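Local coordinates for nidogen (Mus musculus, PDB 1NPE), which probably binds laminin through its six-bladed YWTD beta-propeller domain and so helps connect networks of the basement membrane, at residues K36-K48 and T251-C263. Residues are numbered along the deposited sequence; the frame is centred on the assembly and turned at random.
Sequences KVIIGLAFDCVDK and TRLYGITIALSQC
Side by side near the axis of the six-bladed YWTD beta-propeller, strands 36-44 and 256-259 are the innermost strands of two adjacent blades. The second closes the ring, completing a blade whose other three strands come from the N-terminus, the propeller's "Velcro" closure, and it faces the inner strand of the next blade. The strands run nearly parallel, their directions 15° apart; they belong to separate sheets and meet largely through side chains, with one weak backbone bond beside them. At one end, CD1 of Ile39 sits over the centre of the Tyr254 ring, 3.8 Å from its centroid, a CH-pi contact, and the chain of another protein also packs on both residues. Gly255, with no side chain, lies close against the backbone of Ile39; its N gives the weak, bent hydrogen bond to Ile39 O (2.7 Å). Midway, CG2 of Thr257 lies against CB of Leu41 at 3.7 Å. Phe43 turns its CG anti to the backbone N (chi1 -175°), which lays the ring along strand 256-259: CA of Ala259 lies over one face, offset toward the rim, 3.6 Å from the ring centroid, a CH-pi contact, while Leu260 O meets CE2 at the edge at 3.4 Å. Beyond the strands, the Cys45-Cys263 disulfide locks the chain covalently. Asp44 OD1 accepts from Val46 N in an Asx turn spanning Cys45, and also forms a salt bridge with Arg91. Lys48, bent at chi2, brings its ammonium group back to two carbonyls: NZ meets Cys45 O almost head-on at 2.8 Å and reaches Ser261 O from above the carbonyl plane at 3.0 Å.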
ATOM      1  N   LYS A  36     -13.746   4.061   6.165  1.00 24.14           N
ATOM      2  CA  LYS A  36     -12.611   3.788   5.282  1.00 23.67           C
ATOM      3  C   LYS A  36     -11.182   4.063   5.748  1.00 21.66           C
ATOM      4  O   LYS A  36     -10.935   4.834   6.664  1.00 20.56           O
ATOM      5  CB  LYS A  36     -12.827   4.503   3.943  1.00 25.89           C
ATOM      6  CG  LYS A  36     -14.130   4.167   3.221  1.00 28.78           C
ATOM      7  CD  LYS A  36     -14.180   4.850   1.845  1.00 33.02           C
ATOM      8  CE  LYS A  36     -15.534   4.677   1.145  1.00 35.43           C
ATOM      9  NZ  LYS A  36     -15.826   3.259   0.768  1.00 38.38           N
ATOM     10  N   VAL A  37     -10.241   3.383   5.101  1.00 20.27           N
ATOM     11  CA  VAL A  37      -8.820   3.573   5.361  1.00 17.96           C
ATOM     12  C   VAL A  37      -8.288   4.069   4.014  1.00 18.52           C
ATOM     13  O   VAL A  37      -7.996   3.276   3.111  1.00 17.27           O
ATOM     14  CB  VAL A  37      -8.103   2.258   5.776  1.00 17.50           C
ATOM     15  CG1 VAL A  37      -6.602   2.487   5.874  1.00 12.08           C
ATOM     16  CG2 VAL A  37      -8.643   1.757   7.115  1.00 13.95           C
ATOM     17  N   ILE A  38      -8.268   5.390   3.861  1.00 17.82           N
ATOM     18  CA  ILE A  38      -7.812   6.032   2.639  1.00 16.77           C
ATOM     19  C   ILE A  38      -6.304   5.856   2.504  1.00 16.25           C
ATOM     20  O   ILE A  38      -5.554   6.173   3.425  1.00 16.94           O
ATOM     21  CB  ILE A  38      -8.142   7.542   2.653  1.00 18.05           C
ATOM     22  CG1 ILE A  38      -9.601   7.770   3.059  1.00 19.40           C
ATOM     23  CG2 ILE A  38      -7.894   8.145   1.276  1.00 18.62           C
ATOM     24  CD1 ILE A  38     -10.617   7.383   1.999  1.00 20.31           C
ATOM     25  N   ILE A  39      -5.860   5.351   1.358  1.00 14.91           N
ATOM     26  CA  ILE A  39      -4.437   5.132   1.141  1.00 13.58           C
ATOM     27  C   ILE A  39      -3.857   6.037   0.058  1.00 15.39           C
ATOM     28  O   ILE A  39      -3.019   6.889   0.349  1.00 17.89           O
ATOM     29  CB  ILE A  39      -4.142   3.660   0.800  1.00 13.01           C
ATOM     30  CG1 ILE A  39      -4.639   2.745   1.927  1.00 11.73           C
ATOM     31  CG2 ILE A  39      -2.649   3.462   0.572  1.00 12.04           C
ATOM     32  CD1 ILE A  39      -3.864   2.883   3.234  1.00  9.99           C
ATOM     33  N   GLY A  40      -4.298   5.854  -1.186  1.00 14.84           N
ATOM     34  CA  GLY A  40      -3.788   6.670  -2.274  1.00 12.29           C
ATOM     35  C   GLY A  40      -4.610   7.914  -2.563  1.00 13.97           C
ATOM     36  O   GLY A  40      -5.827   7.909  -2.382  1.00 14.93           O
ATOM     37  N   LEU A  41      -3.945   8.984  -2.998  1.00 12.47           N
ATOM     38  CA  LEU A  41      -4.626  10.231  -3.337  1.00 14.26           C
ATOM     39  C   LEU A  41      -4.087  10.818  -4.634  1.00 13.83           C
ATOM     40  O   LEU A  41      -2.901  10.694  -4.936  1.00 15.84           O
ATOM     41  CB  LEU A  41      -4.448  11.280  -2.238  1.00 14.09           C
ATOM     42  CG  LEU A  41      -5.172  11.158  -0.894  1.00 16.67           C
ATOM     43  CD1 LEU A  41      -4.748  12.328  -0.022  1.00 13.81           C
ATOM     44  CD2 LEU A  41      -6.695  11.145  -1.076  1.00 14.72           C
ATOM     45  N   ALA A  42      -4.961  11.472  -5.389  1.00 13.09           N
ATOM     46  CA  ALA A  42      -4.577  12.123  -6.641  1.00 14.06           C
ATOM     47  C   ALA A  42      -5.511  13.311  -6.858  1.00 14.19           C
ATOM     48  O   ALA A  42      -6.582  13.390  -6.249  1.00 14.11           O
ATOM     49  CB  ALA A  42      -4.653  11.145  -7.820  1.00 11.22           C
ATOM     50  N   PHE A  43      -5.117  14.226  -7.733  1.00 15.73           N
ATOM     51  CA  PHE A  43      -5.935  15.401  -7.976  1.00 17.57           C
ATOM     52  C   PHE A  43      -6.059  15.755  -9.451  1.00 17.93           C
ATOM     53  O   PHE A  43      -5.055  15.864 -10.158  1.00 18.09           O
ATOM     54  CB  PHE A  43      -5.350  16.582  -7.208  1.00 18.86           C
ATOM     55  CG  PHE A  43      -6.182  17.827  -7.279  1.00 19.79           C
ATOM     56  CD1 PHE A  43      -7.358  17.931  -6.552  1.00 19.10           C
ATOM     57  CD2 PHE A  43      -5.768  18.906  -8.047  1.00 20.71           C
ATOM     58  CE1 PHE A  43      -8.108  19.090  -6.583  1.00 22.45           C
ATOM     59  CE2 PHE A  43      -6.509  20.074  -8.086  1.00 21.43           C
ATOM     60  CZ  PHE A  43      -7.683  20.168  -7.352  1.00 23.49           C
ATOM     61  N   ASP A  44      -7.297  15.922  -9.905  1.00 17.08           N
ATOM     62  CA  ASP A  44      -7.581  16.288 -11.289  1.00 19.57           C
ATOM     63  C   ASP A  44      -7.640  17.811 -11.388  1.00 20.65           C
ATOM     64  O   ASP A  44      -8.608  18.426 -10.955  1.00 21.27           O
ATOM     65  CB  ASP A  44      -8.905  15.663 -11.740  1.00 17.38           C
ATOM     66  CG  ASP A  44      -9.420  16.247 -13.045  1.00 18.72           C
ATOM     67  OD1 ASP A  44      -8.601  16.661 -13.903  1.00 16.05           O
ATOM     68  OD2 ASP A  44     -10.657  16.284 -13.208  1.00 16.71           O
ATOM     69  N   CYS A  45      -6.622  18.399 -12.010  1.00 23.55           N
ATOM     70  CA  CYS A  45      -6.522  19.849 -12.150  1.00 26.75           C
ATOM     71  C   CYS A  45      -7.560  20.559 -13.016  1.00 28.14           C
ATOM     72  O   CYS A  45      -7.778  21.757 -12.835  1.00 29.03           O
ATOM     73  CB  CYS A  45      -5.117  20.250 -12.610  1.00 27.34           C
ATOM     74  SG  CYS A  45      -4.630  19.581 -14.232  1.00 31.61           S
ATOM     75  N   VAL A  46      -8.196  19.855 -13.954  1.00 29.24           N
ATOM     76  CA  VAL A  46      -9.186  20.515 -14.803  1.00 30.44           C
ATOM     77  C   VAL A  46     -10.546  20.700 -14.129  1.00 31.39           C
ATOM     78  O   VAL A  46     -11.141  21.767 -14.238  1.00 32.81           O
ATOM     79  CB  VAL A  46      -9.358  19.829 -16.190  1.00 31.88           C
ATOM     80  CG1 VAL A  46      -8.011  19.359 -16.731  1.00 30.81           C
ATOM     81  CG2 VAL A  46     -10.349  18.695 -16.118  1.00 33.44           C
ATOM     82  N   ASP A  47     -11.026  19.679 -13.421  1.00 31.34           N
ATOM     83  CA  ASP A  47     -12.320  19.762 -12.739  1.00 31.37           C
ATOM     84  C   ASP A  47     -12.195  19.992 -11.236  1.00 31.06           C
ATOM     85  O   ASP A  47     -13.203  20.161 -10.546  1.00 30.94           O
ATOM     86  CB  ASP A  47     -13.164  18.505 -13.002  1.00 32.95           C
ATOM     87  CG  ASP A  47     -13.740  18.459 -14.416  1.00 35.63           C
ATOM     88  OD1 ASP A  47     -13.937  19.535 -15.026  1.00 35.75           O
ATOM     89  OD2 ASP A  47     -14.011  17.341 -14.910  1.00 33.49           O
ATOM     90  N   LYS A  48     -10.957  20.030 -10.741  1.00 30.23           N
ATOM     91  CA  LYS A  48     -10.670  20.235  -9.318  1.00 29.84           C
ATOM     92  C   LYS A  48     -11.310  19.107  -8.507  1.00 28.40           C
ATOM     93  O   LYS A  48     -12.112  19.350  -7.604  1.00 28.34           O
ATOM     94  CB  LYS A  48     -11.199  21.593  -8.828  1.00 30.89           C
ATOM     95  CG  LYS A  48     -11.117  22.735  -9.839  1.00 33.99           C
ATOM     96  CD  LYS A  48      -9.705  23.016 -10.315  1.00 36.08           C
ATOM     97  CE  LYS A  48      -9.721  24.059 -11.426  1.00 39.45           C
ATOM     98  NZ  LYS A  48      -8.351  24.325 -11.972  1.00 42.24           N
ATOM     99  N   THR A 251      -2.576   9.709  14.170  1.00 29.20           N
ATOM    100  CA  THR A 251      -2.801   8.396  13.567  1.00 29.16           C
ATOM    101  C   THR A 251      -1.928   8.258  12.305  1.00 28.65           C
ATOM    102  O   THR A 251      -1.333   9.232  11.844  1.00 28.38           O
ATOM    103  CB  THR A 251      -4.299   8.150  13.224  1.00 29.95           C
ATOM    104  OG1 THR A 251      -4.720   9.044  12.189  1.00 29.25           O
ATOM    105  CG2 THR A 251      -5.172   8.369  14.444  1.00 27.68           C
ATOM    106  N   ARG A 252      -1.829   7.043  11.779  1.00 27.93           N
ATOM    107  CA  ARG A 252      -1.012   6.755  10.599  1.00 26.78           C
ATOM    108  C   ARG A 252      -1.374   7.598   9.364  1.00 24.71           C
ATOM    109  O   ARG A 252      -2.523   7.617   8.925  1.00 24.90           O
ATOM    110  CB  ARG A 252      -1.135   5.271  10.249  1.00 28.56           C
ATOM    111  CG  ARG A 252       0.041   4.686   9.492  1.00 29.70           C
ATOM    112  CD  ARG A 252       1.209   4.467  10.415  1.00 31.46           C
ATOM    113  NE  ARG A 252       1.673   3.085  10.402  1.00 34.15           N
ATOM    114  CZ  ARG A 252       2.662   2.624  11.164  1.00 33.87           C
ATOM    115  NH1 ARG A 252       3.296   3.435  12.001  1.00 34.29           N
ATOM    116  NH2 ARG A 252       3.016   1.350  11.092  1.00 32.89           N
ATOM    117  N   LEU A 253      -0.391   8.318   8.838  1.00 21.91           N
ATOM    118  CA  LEU A 253      -0.580   9.137   7.646  1.00 21.10           C
ATOM    119  C   LEU A 253      -0.332   8.284   6.402  1.00 20.06           C
ATOM    120  O   LEU A 253       0.566   7.451   6.402  1.00 18.52           O
ATOM    121  CB  LEU A 253       0.409  10.306   7.638  1.00 22.34           C
ATOM    122  CG  LEU A 253       0.347  11.347   8.758  1.00 22.73           C
ATOM    123  CD1 LEU A 253       1.246  12.502   8.382  1.00 24.78           C
ATOM    124  CD2 LEU A 253      -1.064  11.851   8.921  1.00 22.59           C
ATOM    125  N   TYR A 254      -1.106   8.502   5.342  1.00 18.06           N
ATOM    126  CA  TYR A 254      -0.916   7.737   4.118  1.00 18.00           C
ATOM    127  C   TYR A 254      -0.581   8.589   2.887  1.00 17.49           C
ATOM    128  O   TYR A 254       0.406   9.322   2.897  1.00 18.35           O
ATOM    129  CB  TYR A 254      -2.113   6.809   3.878  1.00 18.39           C
ATOM    130  CG  TYR A 254      -2.265   5.787   4.987  1.00 21.66           C
ATOM    131  CD1 TYR A 254      -1.304   4.789   5.175  1.00 23.40           C
ATOM    132  CD2 TYR A 254      -3.331   5.852   5.889  1.00 22.50           C
ATOM    133  CE1 TYR A 254      -1.395   3.888   6.235  1.00 26.18           C
ATOM    134  CE2 TYR A 254      -3.431   4.952   6.955  1.00 25.56           C
ATOM    135  CZ  TYR A 254      -2.459   3.978   7.122  1.00 26.58           C
ATOM    136  OH  TYR A 254      -2.520   3.118   8.194  1.00 30.06           O
ATOM    137  N   GLY A 255      -1.378   8.470   1.829  1.00 16.26           N
ATOM    138  CA  GLY A 255      -1.130   9.220   0.610  1.00 15.08           C
ATOM    139  C   GLY A 255      -1.116  10.727   0.771  1.00 16.06           C
ATOM    140  O   GLY A 255      -1.681  11.276   1.719  1.00 17.46           O
ATOM    141  N   ILE A 256      -0.490  11.396  -0.186  1.00 15.77           N
ATOM    142  CA  ILE A 256      -0.382  12.845  -0.174  1.00 17.10           C
ATOM    143  C   ILE A 256      -0.363  13.359  -1.610  1.00 19.43           C
ATOM    144  O   ILE A 256       0.259  12.761  -2.489  1.00 22.61           O
ATOM    145  CB  ILE A 256       0.897  13.296   0.583  1.00 14.87           C
ATOM    146  CG1 ILE A 256       0.883  14.802   0.826  1.00 12.71           C
ATOM    147  CG2 ILE A 256       2.142  12.884  -0.174  1.00 13.46           C
ATOM    148  CD1 ILE A 256       1.961  15.257   1.796  1.00 11.82           C
ATOM    149  N   THR A 257      -1.062  14.462  -1.845  1.00 20.48           N
ATOM    150  CA  THR A 257      -1.130  15.054  -3.168  1.00 23.14           C
ATOM    151  C   THR A 257      -1.330  16.563  -3.052  1.00 24.57           C
ATOM    152  O   THR A 257      -1.699  17.072  -1.990  1.00 25.99           O
ATOM    153  CB  THR A 257      -2.269  14.410  -4.001  1.00 21.94           C
ATOM    154  OG1 THR A 257      -2.201  14.873  -5.352  1.00 24.46           O
ATOM    155  CG2 THR A 257      -3.637  14.743  -3.414  1.00 21.26           C
ATOM    156  N   ILE A 258      -1.045  17.280  -4.131  1.00 26.54           N
ATOM    157  CA  ILE A 258      -1.200  18.726  -4.129  1.00 29.02           C
ATOM    158  C   ILE A 258      -2.319  19.189  -5.048  1.00 28.79           C
ATOM    159  O   ILE A 258      -2.365  18.826  -6.222  1.00 30.43           O
ATOM    160  CB  ILE A 258       0.122  19.429  -4.496  1.00 31.46           C
ATOM    161  CG1 ILE A 258       1.129  19.215  -3.371  1.00 33.35           C
ATOM    162  CG2 ILE A 258      -0.097  20.924  -4.712  1.00 31.87           C
ATOM    163  CD1 ILE A 258       2.417  19.947  -3.552  1.00 36.80           C
ATOM    164  N   ALA A 259      -3.235  19.972  -4.489  1.00 28.09           N
ATOM    165  CA  ALA A 259      -4.360  20.508  -5.242  1.00 27.91           C
ATOM    166  C   ALA A 259      -3.958  21.824  -5.888  1.00 27.87           C
ATOM    167  O   ALA A 259      -3.943  22.863  -5.235  1.00 28.59           O
ATOM    168  CB  ALA A 259      -5.556  20.718  -4.325  1.00 26.64           C
ATOM    169  N   LEU A 260      -3.609  21.770  -7.167  1.00 29.40           N
ATOM    170  CA  LEU A 260      -3.204  22.964  -7.906  1.00 31.44           C
ATOM    171  C   LEU A 260      -4.415  23.781  -8.335  1.00 33.19           C
ATOM    172  O   LEU A 260      -5.481  23.224  -8.605  1.00 33.83           O
ATOM    173  CB  LEU A 260      -2.375  22.573  -9.131  1.00 29.75           C
ATOM    174  CG  LEU A 260      -1.011  21.943  -8.846  1.00 30.80           C
ATOM    175  CD1 LEU A 260      -0.383  21.436 -10.127  1.00 27.47           C
ATOM    176  CD2 LEU A 260      -0.105  22.956  -8.157  1.00 29.24           C
ATOM    177  N   SER A 261      -4.242  25.101  -8.398  1.00 35.59           N
ATOM    178  CA  SER A 261      -5.318  26.017  -8.791  1.00 37.84           C
ATOM    179  C   SER A 261      -5.604  25.958 -10.285  1.00 38.40           C
ATOM    180  O   SER A 261      -6.645  26.430 -10.745  1.00 40.65           O
ATOM    181  CB  SER A 261      -4.984  27.455  -8.375  1.00 38.58           C
ATOM    182  OG  SER A 261      -3.716  27.858  -8.871  1.00 39.98           O
ATOM    183  N   GLN A 262      -4.664  25.391 -11.033  1.00 38.31           N
ATOM    184  CA  GLN A 262      -4.786  25.236 -12.480  1.00 38.90           C
ATOM    185  C   GLN A 262      -3.760  24.193 -12.932  1.00 38.69           C
ATOM    186  O   GLN A 262      -2.801  23.912 -12.210  1.00 39.13           O
ATOM    187  CB  GLN A 262      -4.536  26.566 -13.202  1.00 40.29           C
ATOM    188  CG  GLN A 262      -3.121  27.101 -13.059  1.00 43.09           C
ATOM    189  CD  GLN A 262      -2.813  28.239 -14.022  1.00 46.15           C
ATOM    190  OE1 GLN A 262      -3.636  28.597 -14.872  1.00 46.98           O
ATOM    191  NE2 GLN A 262      -1.614  28.805 -13.900  1.00 45.70           N
ATOM    192  N   CYS A 263      -3.962  23.626 -14.120  1.00 37.30           N
ATOM    193  CA  CYS A 263      -3.054  22.612 -14.650  1.00 37.84           C
ATOM    194  C   CYS A 263      -1.651  23.141 -14.965  1.00 38.26           C
ATOM    195  O   CYS A 263      -1.502  24.368 -15.158  1.00 38.66           O
ATOM    196  CB  CYS A 263      -3.664  21.944 -15.891  1.00 36.39           C
ATOM    197  SG  CYS A 263      -5.199  21.011 -15.569  1.00 37.10           S
TER